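Local atomic coordinates of nitrite oxidoreductase subunit B (Kuenenia stuttgartiensis, PDB entry 7B04), a protein that probably relays electrons through its iron-sulfur clusters between the catalytic subunit and a heme-bearing partner during nitrite oxidation to nitrate. Residues A[143-155]-A[162-174]. Residues are numbered along the deposited sequence; the frame is centred on the assembly and turned at random.
Sequences NFGEDTAKSSNQP and PEHSRWFFYLQRI
K150 and W167 pair as a single antiparallel bridge of the hydrogen-bonded kind: K150 N donates to W167 O (2.9 Å) and W167 N returns a bond to K150 O (3.1 Å). K150 O also takes a CA-H...O contact from R166 CA at 3.2 Å. On the side chains, K150 CB sits over one face of the W167 indole, near its rim, while CD reaches NE1 at 3.4 Å. Bends at chi2 and chi4 then lead the lysine away, and NZ makes a weak bond to S151 O.

Three residues along each segment, in opposite senses, a carboxylate meets a hydroxyl. Y170 OH donates to D147 OD1 (2.5 Å), meeting the carboxylate on its syn side, 24° out of plane, and OD1 lies at the edge of the tyrosine ring. With D147 CG anti to its own carbonyl carbon (chi1 -66°), the carboxylate is turned toward Y170 and F168, its plane 65° from the phenyl ring. A149 CB packs on F168 CD2 at 4.0 Å.

Two type II turns, N143 to E146 and G145 to T148, shape the chain around D147; its N binds T65 OG1 and its OD2 forms a salt bridge with R919 of subunit A. At the other end, E157 pairs with R166 NH2 and hydrogen-bonds S151 OG. Were D147 an alanine, Y170 OH would probably lose this acceptor and R919 of subunit A one of its carboxylate mates.

F168 leads into strand 169-173, antiparallel to strand 62-66; within the dicluster domain this strand carries Q172 and runs on to I174, both in [4Fe-4S] pockets. Since the Y170 side chain lies about 6 Å from a bound cluster, the buried carboxylate, probably stabilised as an anion by that arginine, links the subunit interface to the cluster surroundings.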
loop_
_atom_site.group_PDB
_atom_site.type_symbol
_atom_site.label_atom_id
_atom_site.label_comp_id
_atom_site.label_asym_id
_atom_site.label_seq_id
_atom_site.Cartn_x
_atom_site.Cartn_y
_atom_site.Cartn_z
ATOM N N ASN A 143 -4.344 3.610 10.779
ATOM C CA ASN A 143 -5.243 2.843 9.927
ATOM C C ASN A 143 -6.195 1.975 10.739
ATOM O O ASN A 143 -6.614 0.908 10.274
ATOM C CB ASN A 143 -4.453 1.983 8.943
ATOM C CG ASN A 143 -5.176 1.795 7.623
ATOM O OD1 ASN A 143 -6.329 2.200 7.472
ATOM N ND2 ASN A 143 -4.499 1.185 6.657
ATOM N N PHE A 144 -6.513 2.408 11.959
ATOM C CA PHE A 144 -7.453 1.711 12.826
ATOM C C PHE A 144 -8.709 1.306 12.064
ATOM O O PHE A 144 -9.311 2.119 11.359
ATOM C CB PHE A 144 -7.812 2.618 14.004
ATOM C CG PHE A 144 -8.748 1.999 14.998
ATOM C CD1 PHE A 144 -8.328 0.965 15.817
ATOM C CD2 PHE A 144 -10.045 2.468 15.129
ATOM C CE1 PHE A 144 -9.189 0.402 16.739
ATOM C CE2 PHE A 144 -10.910 1.911 16.048
ATOM C CZ PHE A 144 -10.482 0.876 16.855
ATOM N N GLY A 145 -9.080 0.033 12.186
ATOM C CA GLY A 145 -10.275 -0.470 11.534
ATOM C C GLY A 145 -10.209 -0.522 10.024
ATOM O O GLY A 145 -11.235 -0.335 9.362
ATOM N N GLU A 146 -9.027 -0.765 9.459
ATOM C CA GLU A 146 -8.888 -0.863 8.010
ATOM C C GLU A 146 -9.742 -1.996 7.453
ATOM O O GLU A 146 -9.694 -3.128 7.943
ATOM C CB GLU A 146 -7.424 -1.078 7.629
ATOM C CG GLU A 146 -7.194 -1.165 6.127
ATOM C CD GLU A 146 -5.771 -1.538 5.773
ATOM O OE1 GLU A 146 -4.978 -1.807 6.700
ATOM O OE2 GLU A 146 -5.443 -1.559 4.568
ATOM N N ASP A 147 -10.521 -1.680 6.415
ATOM C CA ASP A 147 -11.299 -2.667 5.663
ATOM C C ASP A 147 -12.187 -3.512 6.574
ATOM O O ASP A 147 -12.463 -4.679 6.290
ATOM C CB ASP A 147 -10.385 -3.561 4.822
ATOM C CG ASP A 147 -9.678 -2.796 3.721
ATOM O OD1 ASP A 147 -10.204 -1.748 3.292
ATOM O OD2 ASP A 147 -8.596 -3.243 3.284
ATOM N N THR A 148 -12.641 -2.924 7.677
ATOM C CA THR A 148 -13.542 -3.590 8.607
ATOM C C THR A 148 -14.971 -3.193 8.260
ATOM O O THR A 148 -15.325 -2.011 8.329
ATOM C CB THR A 148 -13.212 -3.218 10.053
ATOM O OG1 THR A 148 -11.828 -3.482 10.313
ATOM C CG2 THR A 148 -14.067 -4.024 11.020
ATOM N N ALA A 149 -15.784 -4.175 7.890
ATOM C CA ALA A 149 -17.133 -3.925 7.406
ATOM C C ALA A 149 -18.157 -4.110 8.517
ATOM O O ALA A 149 -17.931 -4.839 9.485
ATOM C CB ALA A 149 -17.469 -4.854 6.236
ATOM N N LYS A 150 -19.288 -3.425 8.371
ATOM C CA LYS A 150 -20.461 -3.676 9.195
ATOM C C LYS A 150 -21.267 -4.801 8.559
ATOM O O LYS A 150 -21.490 -4.798 7.345
ATOM C CB LYS A 150 -21.310 -2.411 9.329
ATOM C CG LYS A 150 -22.452 -2.525 10.324
ATOM C CD LYS A 150 -23.784 -2.705 9.615
ATOM C CE LYS A 150 -24.945 -2.626 10.592
ATOM N NZ LYS A 150 -24.949 -3.774 11.541
ATOM N N SER A 151 -21.697 -5.763 9.373
ATOM C CA SER A 151 -22.427 -6.919 8.876
ATOM C C SER A 151 -23.755 -7.075 9.604
ATOM O O SER A 151 -23.873 -6.767 10.792
ATOM C CB SER A 151 -21.602 -8.204 9.031
ATOM O OG SER A 151 -22.341 -9.343 8.626
ATOM N N SER A 152 -24.762 -7.551 8.865
ATOM C CA SER A 152 -26.041 -7.911 9.471
ATOM C C SER A 152 -25.935 -9.156 10.343
ATOM O O SER A 152 -26.788 -9.360 11.213
ATOM C CB SER A 152 -27.099 -8.116 8.386
ATOM O OG SER A 152 -26.819 -9.269 7.610
ATOM N N ASN A 153 -24.919 -9.991 10.111
ATOM C CA ASN A 153 -24.650 -11.202 10.895
ATOM C C ASN A 153 -25.742 -12.262 10.754
ATOM O O ASN A 153 -25.916 -13.107 11.636
ATOM C CB ASN A 153 -24.428 -10.868 12.375
ATOM C CG ASN A 153 -23.094 -10.201 12.630
ATOM O OD1 ASN A 153 -22.057 -10.650 12.141
ATOM N ND2 ASN A 153 -23.111 -9.121 13.403
ATOM N N GLN A 154 -26.479 -12.250 9.651
ATOM C CA GLN A 154 -27.425 -13.328 9.416
ATOM C C GLN A 154 -26.870 -14.266 8.343
ATOM O O GLN A 154 -26.139 -13.823 7.453
ATOM C CB GLN A 154 -28.807 -12.797 9.013
ATOM C CG GLN A 154 -29.292 -11.583 9.825
ATOM C CD GLN A 154 -29.224 -11.761 11.346
ATOM O OE1 GLN A 154 -29.139 -12.877 11.865
ATOM N NE2 GLN A 154 -29.276 -10.644 12.065
ATOM N N PRO A 155 -27.200 -15.565 8.392
ATOM C CA PRO A 155 -26.446 -16.542 7.577
ATOM C C PRO A 155 -26.453 -16.286 6.078
ATOM O O PRO A 155 -25.428 -16.509 5.422
ATOM C CB PRO A 155 -27.136 -17.873 7.915
ATOM C CG PRO A 155 -27.800 -17.646 9.232
ATOM C CD PRO A 155 -28.241 -16.216 9.207
ATOM N N PRO A 162 -29.567 -1.270 -3.694
ATOM C CA PRO A 162 -29.083 0.093 -3.432
ATOM C C PRO A 162 -28.175 0.260 -2.210
ATOM O O PRO A 162 -27.334 1.162 -2.189
ATOM C CB PRO A 162 -30.396 0.859 -3.184
ATOM C CG PRO A 162 -31.491 -0.021 -3.774
ATOM C CD PRO A 162 -31.020 -1.373 -3.446
ATOM N N GLU A 163 -28.299 -0.630 -1.224
ATOM C CA GLU A 163 -27.495 -0.572 -0.004
ATOM C C GLU A 163 -26.905 -1.943 0.290
ATOM O O GLU A 163 -27.635 -2.939 0.330
ATOM C CB GLU A 163 -28.320 -0.103 1.203
ATOM C CG GLU A 163 -28.995 1.247 1.067
ATOM C CD GLU A 163 -29.929 1.528 2.236
ATOM O OE1 GLU A 163 -30.025 0.645 3.106
ATOM O OE2 GLU A 163 -30.568 2.602 2.286
ATOM N N HIS A 164 -25.594 -1.986 0.513
ATOM C CA HIS A 164 -24.899 -3.236 0.795
ATOM C C HIS A 164 -25.159 -3.643 2.244
ATOM O O HIS A 164 -24.931 -2.857 3.171
ATOM C CB HIS A 164 -23.398 -3.082 0.582
ATOM C CG HIS A 164 -22.992 -2.885 -0.850
ATOM N ND1 HIS A 164 -21.667 -2.824 -1.233
ATOM C CD2 HIS A 164 -23.722 -2.737 -1.983
ATOM C CE1 HIS A 164 -21.597 -2.654 -2.540
ATOM N NE2 HIS A 164 -22.829 -2.597 -3.017
ATOM N N SER A 165 -25.640 -4.872 2.440
ATOM C CA SER A 165 -25.819 -5.396 3.793
ATOM C C SER A 165 -24.491 -5.421 4.542
ATOM O O SER A 165 -24.388 -4.929 5.671
ATOM C CB SER A 165 -26.440 -6.794 3.737
ATOM O OG SER A 165 -25.570 -7.697 3.077
ATOM N N ARG A 166 -23.462 -5.990 3.923
ATOM C CA ARG A 166 -22.100 -5.948 4.440
ATOM C C ARG A 166 -21.365 -4.834 3.707
ATOM O O ARG A 166 -21.195 -4.904 2.485
ATOM C CB ARG A 166 -21.403 -7.296 4.243
ATOM C CG ARG A 166 -20.113 -7.480 5.029
ATOM C CD ARG A 166 -19.617 -8.914 4.904
ATOM N NE ARG A 166 -20.539 -9.867 5.517
ATOM C CZ ARG A 166 -20.402 -11.188 5.452
ATOM N NH1 ARG A 166 -19.404 -11.719 4.761
ATOM N NH2 ARG A 166 -21.287 -11.977 6.046
ATOM N N TRP A 167 -20.929 -3.812 4.442
ATOM C CA TRP A 167 -20.477 -2.595 3.784
ATOM C C TRP A 167 -19.381 -1.908 4.581
ATOM O O TRP A 167 -19.256 -2.080 5.797
ATOM C CB TRP A 167 -21.642 -1.618 3.589
ATOM C CG TRP A 167 -22.190 -1.107 4.891
ATOM C CD1 TRP A 167 -23.162 -1.687 5.654
ATOM C CD2 TRP A 167 -21.787 0.078 5.590
ATOM N NE1 TRP A 167 -23.393 -0.935 6.780
ATOM C CE2 TRP A 167 -22.561 0.154 6.764
ATOM C CE3 TRP A 167 -20.849 1.084 5.334
ATOM C CZ2 TRP A 167 -22.428 1.196 7.681
ATOM C CZ3 TRP A 167 -20.719 2.116 6.245
ATOM C CH2 TRP A 167 -21.504 2.165 7.403
ATOM N N PHE A 168 -18.594 -1.113 3.861
ATOM C CA PHE A 168 -17.606 -0.192 4.408
ATOM C C PHE A 168 -17.132 0.709 3.278
ATOM O O PHE A 168 -17.107 0.296 2.115
ATOM C CB PHE A 168 -16.419 -0.927 5.054
ATOM C CG PHE A 168 -15.427 -1.484 4.068
ATOM C CD1 PHE A 168 -14.212 -0.855 3.858
ATOM C CD2 PHE A 168 -15.698 -2.647 3.372
ATOM C CE1 PHE A 168 -13.289 -1.370 2.970
ATOM C CE2 PHE A 168 -14.781 -3.164 2.474
ATOM C CZ PHE A 168 -13.576 -2.522 2.271
ATOM N N PHE A 169 -16.774 1.943 3.626
ATOM C CA PHE A 169 -16.294 2.906 2.645
ATOM C C PHE A 169 -15.168 3.715 3.269
ATOM O O PHE A 169 -14.874 3.598 4.462
ATOM C CB PHE A 169 -17.422 3.822 2.137
ATOM C CG PHE A 169 -17.948 4.786 3.166
ATOM C CD1 PHE A 169 -18.968 4.414 4.025
ATOM C CD2 PHE A 169 -17.437 6.073 3.260
ATOM C CE1 PHE A 169 -19.460 5.298 4.968
ATOM C CE2 PHE A 169 -17.923 6.961 4.202
ATOM C CZ PHE A 169 -18.937 6.573 5.055
ATOM N N TYR A 170 -14.536 4.546 2.447
ATOM C CA TYR A 170 -13.315 5.247 2.819
ATOM C C TYR A 170 -13.594 6.736 2.963
ATOM O O TYR A 170 -14.245 7.336 2.103
ATOM C CB TYR A 170 -12.215 5.006 1.784
ATOM C CG TYR A 170 -11.840 3.551 1.629
ATOM C CD1 TYR A 170 -11.534 2.773 2.737
ATOM C CD2 TYR A 170 -11.793 2.955 0.375
ATOM C CE1 TYR A 170 -11.191 1.442 2.603
ATOM C CE2 TYR A 170 -11.450 1.623 0.230
ATOM C CZ TYR A 170 -11.150 0.872 1.349
ATOM O OH TYR A 170 -10.805 -0.450 1.217
ATOM N N LEU A 171 -13.100 7.325 4.049
ATOM C CA LEU A 171 -13.241 8.751 4.306
ATOM C C LEU A 171 -11.858 9.386 4.313
ATOM O O LEU A 171 -10.997 8.998 5.108
ATOM C CB LEU A 171 -13.957 9.000 5.636
ATOM C CG LEU A 171 -14.310 10.447 5.975
ATOM C CD1 LEU A 171 -15.177 11.062 4.887
ATOM C CD2 LEU A 171 -15.010 10.505 7.322
ATOM N N GLN A 172 -11.653 10.352 3.425
ATOM C CA GLN A 172 -10.363 11.000 3.223
ATOM C C GLN A 172 -10.419 12.395 3.830
ATOM O O GLN A 172 -11.185 13.245 3.365
ATOM C CB GLN A 172 -10.015 11.068 1.736
ATOM C CG GLN A 172 -10.333 9.796 0.962
ATOM C CD GLN A 172 -11.787 9.719 0.531
ATOM O OE1 GLN A 172 -12.497 10.724 0.519
ATOM N NE2 GLN A 172 -12.240 8.519 0.191
ATOM N N ARG A 173 -9.602 12.636 4.856
ATOM C CA ARG A 173 -9.759 13.803 5.714
ATOM C C ARG A 173 -8.456 14.577 5.847
ATOM O O ARG A 173 -7.405 13.997 6.141
ATOM C CB ARG A 173 -10.250 13.420 7.113
ATOM C CG ARG A 173 -11.321 12.349 7.171
ATOM C CD ARG A 173 -12.003 12.376 8.529
ATOM N NE ARG A 173 -11.081 12.047 9.616
ATOM C CZ ARG A 173 -10.555 12.942 10.448
ATOM N NH1 ARG A 173 -10.872 14.223 10.332
ATOM N NH2 ARG A 173 -9.722 12.554 11.404
ATOM N N ILE A 174 -8.550 15.893 5.651
ATOM C CA ILE A 174 -7.510 16.864 5.973
ATOM C C ILE A 174 -8.162 17.911 6.855
ATOM O O ILE A 174 -9.333 17.784 7.235
ATOM C CB ILE A 174 -6.907 17.550 4.731
ATOM C CG1 ILE A 174 -7.958 18.345 3.968
ATOM C CG2 ILE A 174 -6.338 16.605 3.798
ATOM C CD1 ILE A 174 -7.340 19.217 2.901
#